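Small nuclear ribonucleoprotein homolog (Pyrobaculum aerophilum, PDB 1M5Q) probably binds RNA, as a two-domain archaeal member of the Sm-like protein family that assembles into 14-subunit toroids. Local coordinates at residues Val15-Val26 / Ile36-Lys44; Ile97-Val108 / Val114-Phe122. All coordinates share one frame; numbering follows the deposited sequence.

Interaction 1 of 2, residues Val15-Val26 / Ile36-Lys44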
loop_
_atom_site.group_PDB
_atom_site.type_symbol
_atom_site.label_atom_id
_atom_site.label_comp_id
_atom_site.label_asym_id
_atom_site.label_seq_id
_atom_site.Cartn_x
_atom_site.Cartn_y
_atom_site.Cartn_z
ATOM N N VAL H 15 9.226 11.440 -20.658
ATOM C CA VAL H 15 8.483 10.810 -19.583
ATOM C C VAL H 15 6.999 11.119 -19.753
ATOM O O VAL H 15 6.589 12.309 -19.782
ATOM C CB VAL H 15 8.974 11.314 -18.162
ATOM C CG1 VAL H 15 8.284 10.525 -17.084
ATOM C CG2 VAL H 15 10.526 11.125 -18.010
ATOM N N VAL H 16 6.185 10.057 -19.827
ATOM C CA VAL H 16 4.741 10.193 -20.017
ATOM C C VAL H 16 4.016 10.037 -18.702
ATOM O O VAL H 16 4.145 9.019 -18.020
ATOM C CB VAL H 16 4.241 9.166 -21.073
ATOM C CG1 VAL H 16 2.714 9.265 -21.247
ATOM C CG2 VAL H 16 4.967 9.426 -22.416
ATOM N N LEU H 17 3.239 11.052 -18.334
ATOM C CA LEU H 17 2.558 11.066 -17.078
ATOM C C LEU H 17 1.077 10.740 -17.165
ATOM O O LEU H 17 0.447 10.982 -18.191
ATOM C CB LEU H 17 2.787 12.433 -16.397
ATOM C CG LEU H 17 4.229 13.037 -16.444
ATOM C CD1 LEU H 17 4.308 14.268 -15.506
ATOM C CD2 LEU H 17 5.294 12.012 -15.988
ATOM N N SER H 18 0.526 10.193 -16.078
ATOM C CA SER H 18 -0.883 9.816 -16.081
ATOM C C SER H 18 -1.840 11.006 -16.166
ATOM O O SER H 18 -3.025 10.799 -16.458
ATOM C CB SER H 18 -1.253 8.932 -14.850
ATOM O OG SER H 18 -1.011 9.590 -13.606
ATOM N N ASN H 19 -1.369 12.237 -15.923
ATOM C CA ASN H 19 -2.301 13.362 -16.091
ATOM C C ASN H 19 -2.331 13.805 -17.584
ATOM O O ASN H 19 -2.874 14.865 -17.922
ATOM C CB ASN H 19 -1.892 14.569 -15.217
ATOM C CG ASN H 19 -0.597 15.229 -15.687
ATOM O OD1 ASN H 19 0.178 14.654 -16.471
ATOM N ND2 ASN H 19 -0.332 16.441 -15.151
ATOM N N GLY H 20 -1.715 13.023 -18.458
ATOM C CA GLY H 20 -1.700 13.395 -19.847
ATOM C C GLY H 20 -0.498 14.226 -20.274
ATOM O O GLY H 20 -0.301 14.428 -21.484
ATOM N N GLU H 21 0.340 14.713 -19.352
ATOM C CA GLU H 21 1.486 15.490 -19.856
ATOM C C GLU H 21 2.622 14.587 -20.279
ATOM O O GLU H 21 2.724 13.418 -19.841
ATOM C CB GLU H 21 2.027 16.446 -18.824
ATOM C CG GLU H 21 1.065 17.513 -18.304
ATOM C CD GLU H 21 1.767 18.422 -17.280
ATOM O OE1 GLU H 21 2.405 19.429 -17.665
ATOM O OE2 GLU H 21 1.702 18.117 -16.079
ATOM N N VAL H 22 3.470 15.125 -21.151
ATOM C CA VAL H 22 4.637 14.425 -21.647
ATOM C C VAL H 22 5.840 15.357 -21.527
ATOM O O VAL H 22 5.827 16.439 -22.141
ATOM C CB VAL H 22 4.429 14.015 -23.144
ATOM C CG1 VAL H 22 5.724 13.376 -23.660
ATOM C CG2 VAL H 22 3.249 13.003 -23.277
ATOM N N TYR H 23 6.857 15.024 -20.730
ATOM C CA TYR H 23 8.035 15.906 -20.634
ATOM C C TYR H 23 9.248 15.282 -21.298
ATOM O O TYR H 23 9.561 14.114 -21.079
ATOM C CB TYR H 23 8.444 16.238 -19.177
ATOM C CG TYR H 23 7.544 17.249 -18.495
ATOM C CD1 TYR H 23 7.861 18.605 -18.503
ATOM C CD2 TYR H 23 6.302 16.868 -18.027
ATOM C CE1 TYR H 23 6.935 19.553 -18.078
ATOM C CE2 TYR H 23 5.359 17.801 -17.605
ATOM C CZ TYR H 23 5.679 19.144 -17.649
ATOM O OH TYR H 23 4.708 20.074 -17.380
ATOM N N LYS H 24 9.976 16.070 -22.054
ATOM C CA LYS H 24 11.128 15.546 -22.738
ATOM C C LYS H 24 12.336 16.340 -22.230
ATOM O O LYS H 24 12.285 17.562 -22.155
ATOM C CB LYS H 24 10.928 15.742 -24.248
ATOM C CG LYS H 24 12.031 15.138 -25.103
ATOM C CD LYS H 24 11.759 15.262 -26.633
ATOM C CE LYS H 24 12.687 14.322 -27.450
ATOM N NZ LYS H 24 12.784 14.614 -28.967
ATOM N N GLY H 25 13.418 15.681 -21.850
ATOM C CA GLY H 25 14.563 16.463 -21.394
ATOM C C GLY H 25 15.720 15.538 -21.087
ATOM O O GLY H 25 15.627 14.356 -21.346
ATOM N N VAL H 26 16.779 16.077 -20.516
ATOM C CA VAL H 26 17.940 15.314 -20.184
ATOM C C VAL H 26 17.695 14.589 -18.848
ATOM O O VAL H 26 17.238 15.189 -17.876
ATOM C CB VAL H 26 19.228 16.223 -20.088
ATOM C CG1 VAL H 26 20.415 15.381 -19.635
ATOM C CG2 VAL H 26 19.574 16.818 -21.487
ATOM N N ILE H 36 12.035 10.634 -10.905
ATOM C CA ILE H 36 12.943 11.055 -11.974
ATOM C C ILE H 36 13.127 12.556 -11.935
ATOM O O ILE H 36 12.154 13.256 -11.707
ATOM C CB ILE H 36 12.300 10.803 -13.365
ATOM C CG1 ILE H 36 11.984 9.291 -13.549
ATOM C CG2 ILE H 36 13.223 11.418 -14.491
ATOM C CD1 ILE H 36 13.225 8.498 -13.663
ATOM N N VAL H 37 14.361 13.039 -12.125
ATOM C CA VAL H 37 14.574 14.483 -12.267
ATOM C C VAL H 37 15.047 14.678 -13.731
ATOM O O VAL H 37 15.925 13.931 -14.197
ATOM C CB VAL H 37 15.681 15.051 -11.326
ATOM C CG1 VAL H 37 15.812 16.616 -11.561
ATOM C CG2 VAL H 37 15.305 14.773 -9.851
ATOM N N LEU H 38 14.413 15.592 -14.473
ATOM C CA LEU H 38 14.831 15.936 -15.835
ATOM C C LEU H 38 15.405 17.355 -15.854
ATOM O O LEU H 38 14.898 18.246 -15.130
ATOM C CB LEU H 38 13.672 15.938 -16.835
ATOM C CG LEU H 38 12.852 14.682 -17.051
ATOM C CD1 LEU H 38 11.843 14.952 -18.161
ATOM C CD2 LEU H 38 13.779 13.474 -17.421
ATOM N N ALA H 39 16.421 17.557 -16.700
ATOM C CA ALA H 39 17.086 18.868 -16.858
ATOM C C ALA H 39 16.648 19.480 -18.176
ATOM O O ALA H 39 16.503 18.758 -19.196
ATOM C CB ALA H 39 18.598 18.728 -16.884
ATOM N N ASN H 40 16.410 20.790 -18.143
ATOM C CA ASN H 40 16.000 21.544 -19.341
ATOM C C ASN H 40 14.977 20.754 -20.132
ATOM O O ASN H 40 15.187 20.353 -21.284
ATOM C CB ASN H 40 17.244 21.825 -20.183
ATOM C CG ASN H 40 18.213 22.783 -19.453
ATOM O OD1 ASN H 40 17.790 23.851 -19.036
ATOM N ND2 ASN H 40 19.472 22.385 -19.274
ATOM N N ALA H 41 13.849 20.557 -19.484
ATOM C CA ALA H 41 12.771 19.756 -20.028
ATOM C C ALA H 41 11.636 20.644 -20.521
ATOM O O ALA H 41 11.470 21.763 -20.077
ATOM C CB ALA H 41 12.255 18.799 -18.935
ATOM N N SER H 42 10.869 20.145 -21.477
ATOM C CA SER H 42 9.739 20.904 -21.925
ATOM C C SER H 42 8.567 19.932 -22.124
ATOM O O SER H 42 8.778 18.743 -22.402
ATOM C CB SER H 42 10.103 21.643 -23.198
ATOM O OG SER H 42 10.416 20.716 -24.192
ATOM N N ASN H 43 7.345 20.436 -21.960
ATOM C CA ASN H 43 6.124 19.637 -22.125
ATOM C C ASN H 43 5.589 19.877 -23.539
ATOM O O ASN H 43 6.237 20.575 -24.329
ATOM C CB ASN H 43 5.113 20.059 -21.078
ATOM C CG ASN H 43 4.884 21.567 -21.052
ATOM O OD1 ASN H 43 5.016 22.240 -22.068
ATOM N ND2 ASN H 43 4.546 22.096 -19.891
ATOM N N LYS H 44 4.407 19.370 -23.870
ATOM C CA LYS H 44 3.943 19.551 -25.262
ATOM C C LYS H 44 3.462 20.966 -25.515
ATOM O O LYS H 44 3.426 21.399 -26.646
ATOM C CB LYS H 44 2.821 18.568 -25.659
ATOM C CG LYS H 44 3.227 17.085 -25.717
ATOM C CD LYS H 44 4.039 16.729 -26.929
ATOM C CE LYS H 44 4.346 15.235 -26.924
ATOM N NZ LYS H 44 5.012 14.689 -28.174
HETATM O O HOH W 1 2.651 17.705 -22.311
HETATM O O HOH W 2 7.211 16.741 -24.531
#
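Strand 22-26 pairs antiparallel with residues 39-42, while 36-38 crosses it at 77°. K24 and S42, then V26 and A39, form hydrogen-bonded pairs with a beta bulge between them. This is the 22-30/36-42 hairpin of the strongly bent five-stranded antiparallel sheet of the Sm (OB-like) fold, with its corner at A39 and N40; G25 suits the bulge because a CB would clash with A41 CB and A39 O. K24 N donates to S42 O at 2.9 Å and A39 N to V26 O at 2.8 Å.

Y23 carries the side-chain contact. N43 CB sits over one ring face, 3.9 Å from the Y23 ring centroid, a CH-pi contact displaced toward the rim. With chi1 at 52°, N43 CG lies between its backbone N and carbonyl carbon, and the amide runs alongside the ring toward the hydroxyl. N43 ND2 gives Y23 OH a nearly straight bond (3.2 Å, 167°) within the amide plane, while E47 also accepts from ND2. On the inner side Y23 CB meets L38 CD1 at 3.8 Å, and L38 also packs on V15. One water accepts from V22 N and K44 N, linking the backbones just past the last bridge.

Strand 48-54 lies beyond, with F49 against Y23 and V52 against A41; strand 59-64 covers V15 and I36, and H61 of a neighbouring subunit meets the Y23 ring edge-to-face.

Interaction 2 of 2, residues Ile97-Val108 / Val114-Phe122; sequences IGDKVRVSEIGV and VAERAKRLF. With ACY (acetic acid), chain B.
F122 turns the edge of its ring to strand 101-104 and the turn after it: CD1 meets V103 CG1 at 3.7 Å, CE1 lies 3.4 Å from S104 O, and CZ abuts E105 O. Its CG stands anti to the backbone N (chi1 -164°), which carries the ring past V103 to the type I turn S104-G107. The turn's residues suit it: S104 OG accepts from I106 N in an ST turn, and the backbone angles of G107 call for glycine.

Back toward the helix start small residues let the strands come near. A118 CB faces I97 CD1 at 4.0 Å, while V101 CG2 rests on A115 CB. V114 CG1 presses tightly on I97 CG2 at 3.4 Å. This is a helix laid along one face of a four-stranded antiparallel sheet, nearly parallel to strand 101-104 (20°), in the C-terminal domain that augments the Sm fold. The beta-branched valines and isoleucine suit both the extended strand and the apolar layer. From strand 107-109, V108 CB packs on the aliphatic CG of K119, whose extended chain runs on to a long salt bridge with E116.

On the sheet's other face the extended chain of R102 brings NE and NH2 edge-on to an acetate, probably from the crystallisation liquor, NE donating to OXT at 2.8 Å and 169°. A leucine here would probably strip the acetate of its two arginine N-H bonds and leave I81 O of a neighbouring subunit without this donor. On the helix's outward side R120 NH1 meets E116 OE1 at 2.6 Å, and NH2 is salt-bridged to E109 of another subunit.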
loop_
_atom_site.group_PDB
_atom_site.type_symbol
_atom_site.label_atom_id
_atom_site.label_comp_id
_atom_site.label_asym_id
_atom_site.label_seq_id
_atom_site.Cartn_x
_atom_site.Cartn_y
_atom_site.Cartn_z
ATOM N N ILE H 97 35.898 -3.983 -38.523
ATOM C CA ILE H 97 37.004 -3.102 -38.936
ATOM C C ILE H 97 38.264 -3.931 -38.701
ATOM O O ILE H 97 38.641 -4.217 -37.551
ATOM C CB ILE H 97 37.003 -1.802 -38.098
ATOM C CG1 ILE H 97 35.670 -1.054 -38.337
ATOM C CG2 ILE H 97 38.194 -0.920 -38.466
ATOM C CD1 ILE H 97 35.472 0.189 -37.505
ATOM N N GLY H 98 38.912 -4.354 -39.778
ATOM C CA GLY H 98 40.080 -5.216 -39.580
ATOM C C GLY H 98 39.582 -6.533 -38.989
ATOM O O GLY H 98 38.405 -6.882 -39.124
ATOM N N ASP H 99 40.428 -7.274 -38.304
ATOM C CA ASP H 99 39.935 -8.539 -37.794
ATOM C C ASP H 99 39.835 -8.651 -36.283
ATOM O O ASP H 99 39.640 -9.745 -35.747
ATOM C CB ASP H 99 40.766 -9.693 -38.380
ATOM C CG ASP H 99 42.112 -9.862 -37.704
ATOM O OD1 ASP H 99 42.754 -8.834 -37.374
ATOM O OD2 ASP H 99 42.529 -11.043 -37.512
ATOM N N LYS H 100 39.966 -7.527 -35.588
ATOM C CA LYS H 100 39.823 -7.540 -34.137
ATOM C C LYS H 100 38.910 -6.428 -33.596
ATOM O O LYS H 100 38.866 -6.220 -32.397
ATOM C CB LYS H 100 41.185 -7.436 -33.462
ATOM C CG LYS H 100 42.118 -8.586 -33.793
ATOM C CD LYS H 100 43.324 -8.591 -32.865
ATOM C CE LYS H 100 42.987 -9.167 -31.482
ATOM N NZ LYS H 100 42.779 -10.660 -31.478
ATOM N N VAL H 101 38.198 -5.701 -34.455
ATOM C CA VAL H 101 37.314 -4.650 -33.960
ATOM C C VAL H 101 35.930 -4.898 -34.576
ATOM O O VAL H 101 35.802 -5.201 -35.758
ATOM C CB VAL H 101 37.866 -3.211 -34.290
ATOM C CG1 VAL H 101 36.822 -2.108 -33.912
ATOM C CG2 VAL H 101 39.114 -2.970 -33.495
ATOM N N ARG H 102 34.902 -4.810 -33.743
ATOM C CA ARG H 102 33.528 -5.095 -34.164
ATOM C C ARG H 102 32.656 -4.028 -33.552
ATOM O O ARG H 102 32.829 -3.695 -32.416
ATOM C CB ARG H 102 33.141 -6.496 -33.649
ATOM C CG ARG H 102 31.672 -6.862 -33.785
ATOM C CD ARG H 102 31.453 -8.286 -33.245
ATOM N NE ARG H 102 30.099 -8.722 -33.540
ATOM C CZ ARG H 102 29.029 -8.396 -32.810
ATOM N NH1 ARG H 102 29.144 -7.625 -31.715
ATOM N NH2 ARG H 102 27.826 -8.854 -33.174
ATOM N N VAL H 103 31.742 -3.476 -34.320
ATOM C CA VAL H 103 30.862 -2.412 -33.855
ATOM C C VAL H 103 29.377 -2.759 -34.151
ATOM O O VAL H 103 29.021 -3.026 -35.291
ATOM C CB VAL H 103 31.140 -1.045 -34.597
ATOM C CG1 VAL H 103 30.389 0.045 -33.878
ATOM C CG2 VAL H 103 32.672 -0.707 -34.667
ATOM N N SER H 104 28.541 -2.729 -33.117
ATOM C CA SER H 104 27.117 -3.016 -33.218
ATOM C C SER H 104 26.452 -1.672 -32.924
ATOM O O SER H 104 27.162 -0.707 -32.597
ATOM C CB SER H 104 26.708 -4.040 -32.150
ATOM O OG SER H 104 26.726 -3.420 -30.858
ATOM N N GLU H 105 25.120 -1.602 -33.003
ATOM C CA GLU H 105 24.449 -0.344 -32.741
ATOM C C GLU H 105 24.556 0.079 -31.286
ATOM O O GLU H 105 24.187 1.201 -30.949
ATOM C CB GLU H 105 22.959 -0.335 -33.197
ATOM C CG GLU H 105 22.085 -1.444 -32.660
ATOM C CD GLU H 105 20.587 -1.313 -33.052
ATOM O OE1 GLU H 105 20.265 -0.866 -34.176
ATOM O OE2 GLU H 105 19.714 -1.687 -32.228
ATOM N N ILE H 106 25.102 -0.759 -30.418
ATOM C CA ILE H 106 25.241 -0.330 -29.017
ATOM C C ILE H 106 26.686 -0.309 -28.488
ATOM O O ILE H 106 26.931 -0.157 -27.275
ATOM C CB ILE H 106 24.397 -1.201 -28.052
ATOM C CG1 ILE H 106 25.012 -2.595 -27.903
ATOM C CG2 ILE H 106 22.954 -1.273 -28.558
ATOM C CD1 ILE H 106 24.120 -3.543 -27.052
ATOM N N GLY H 107 27.664 -0.486 -29.363
ATOM C CA GLY H 107 29.019 -0.412 -28.847
ATOM C C GLY H 107 30.110 -0.981 -29.719
ATOM O O GLY H 107 29.861 -1.602 -30.754
ATOM N N VAL H 108 31.341 -0.787 -29.265
ATOM C CA VAL H 108 32.506 -1.222 -29.987
ATOM C C VAL H 108 33.206 -2.291 -29.158
ATOM O O VAL H 108 33.426 -2.101 -27.978
ATOM C CB VAL H 108 33.490 -0.019 -30.167
ATOM C CG1 VAL H 108 34.854 -0.509 -30.586
ATOM C CG2 VAL H 108 32.932 1.005 -31.170
ATOM N N VAL H 114 42.733 1.067 -33.315
ATOM C CA VAL H 114 41.615 0.991 -34.226
ATOM C C VAL H 114 40.306 1.075 -33.421
ATOM O O VAL H 114 39.435 1.855 -33.731
ATOM C CB VAL H 114 41.666 -0.303 -35.018
ATOM C CG1 VAL H 114 40.379 -0.414 -35.927
ATOM C CG2 VAL H 114 42.942 -0.293 -35.893
ATOM N N ALA H 115 40.231 0.294 -32.357
ATOM C CA ALA H 115 39.084 0.236 -31.472
ATOM C C ALA H 115 38.822 1.623 -30.840
ATOM O O ALA H 115 37.656 2.101 -30.840
ATOM C CB ALA H 115 39.316 -0.816 -30.385
ATOM N N GLU H 116 39.885 2.252 -30.324
ATOM C CA GLU H 116 39.769 3.586 -29.710
ATOM C C GLU H 116 39.253 4.581 -30.750
ATOM O O GLU H 116 38.375 5.399 -30.460
ATOM C CB GLU H 116 41.108 4.088 -29.172
ATOM C CG GLU H 116 41.552 3.448 -27.855
ATOM C CD GLU H 116 40.409 3.280 -26.864
ATOM O OE1 GLU H 116 39.711 4.284 -26.554
ATOM O OE2 GLU H 116 40.193 2.127 -26.403
ATOM N N ARG H 117 39.779 4.513 -31.976
ATOM C CA ARG H 117 39.306 5.434 -33.018
ATOM C C ARG H 117 37.824 5.193 -33.407
ATOM O O ARG H 117 37.061 6.145 -33.636
ATOM C CB ARG H 117 40.186 5.329 -34.270
ATOM C CG ARG H 117 39.769 6.275 -35.402
ATOM C CD ARG H 117 39.830 7.713 -34.885
ATOM N NE ARG H 117 39.888 8.653 -35.978
ATOM C CZ ARG H 117 38.845 9.329 -36.436
ATOM N NH1 ARG H 117 37.633 9.167 -35.882
ATOM N NH2 ARG H 117 39.016 10.187 -37.443
ATOM N N ALA H 118 37.424 3.934 -33.486
ATOM C CA ALA H 118 36.054 3.611 -33.852
ATOM C C ALA H 118 35.119 4.149 -32.740
ATOM O O ALA H 118 34.030 4.648 -33.017
ATOM C CB ALA H 118 35.897 2.054 -34.043
ATOM N N LYS H 119 35.564 4.087 -31.496
ATOM C CA LYS H 119 34.763 4.602 -30.380
ATOM C C LYS H 119 34.550 6.101 -30.559
ATOM O O LYS H 119 33.450 6.614 -30.342
ATOM C CB LYS H 119 35.460 4.305 -29.053
ATOM C CG LYS H 119 35.226 2.876 -28.545
ATOM C CD LYS H 119 36.012 2.625 -27.293
ATOM C CE LYS H 119 35.864 1.183 -26.836
ATOM N NZ LYS H 119 36.841 0.903 -25.738
ATOM N N ARG H 120 35.581 6.818 -30.994
ATOM C CA ARG H 120 35.402 8.252 -31.224
ATOM C C ARG H 120 34.476 8.507 -32.407
ATOM O O ARG H 120 33.699 9.459 -32.372
ATOM C CB ARG H 120 36.727 8.976 -31.455
ATOM C CG ARG H 120 37.402 9.438 -30.208
ATOM C CD ARG H 120 38.135 8.319 -29.566
ATOM N NE ARG H 120 39.052 8.715 -28.485
ATOM C CZ ARG H 120 39.585 7.820 -27.660
ATOM N NH1 ARG H 120 39.259 6.534 -27.836
ATOM N NH2 ARG H 120 40.418 8.185 -26.683
ATOM N N LEU H 121 34.513 7.681 -33.450
ATOM C CA LEU H 121 33.583 7.935 -34.588
ATOM C C LEU H 121 32.133 7.698 -34.111
ATOM O O LEU H 121 31.211 8.430 -34.456
ATOM C CB LEU H 121 33.828 6.965 -35.716
ATOM C CG LEU H 121 33.715 7.363 -37.188
ATOM C CD1 LEU H 121 33.193 6.147 -37.961
ATOM C CD2 LEU H 121 32.877 8.593 -37.418
ATOM N N PHE H 122 31.967 6.634 -33.333
ATOM C CA PHE H 122 30.674 6.242 -32.765
ATOM C C PHE H 122 30.086 7.403 -31.977
ATOM O O PHE H 122 28.922 7.801 -32.169
ATOM C CB PHE H 122 30.869 5.018 -31.835
ATOM C CG PHE H 122 29.576 4.305 -31.503
ATOM C CD1 PHE H 122 29.197 3.172 -32.211
ATOM C CD2 PHE H 122 28.773 4.738 -30.460
ATOM C CE1 PHE H 122 28.026 2.462 -31.871
ATOM C CE2 PHE H 122 27.613 4.053 -30.111
ATOM C CZ PHE H 122 27.239 2.909 -30.816
HETATM C C ACY B . 28.825 -10.108 -36.288
HETATM O O ACY B . 27.627 -9.798 -35.815
HETATM O OXT ACY B . 29.852 -10.597 -35.622
HETATM C CH3 ACY B . 28.951 -9.848 -37.761
#

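Interactions 1 and 2 share no elements: they lie on opposite sides of the chain's centre, their nearest atoms about 17 Å apart, the first in the Sm-family region and the second in the C-terminal domain. Both are partly buried, yet held differently. Residues 15-26 and 36-44 join neighbouring strands of one sheet, so backbone hydrogen bonds set the register and polar side chains and waters gather at the hairpin's open end. Residues 97-108 and 114-122 join a sheet to a helix through apolar side chains, with charged groups kept to the outer surfaces. Both touch other subunits: interaction 1 through the Y23 ring and a serine-tyrosine hydrogen bond, interaction 2 through R102 and a salt bridge of R120.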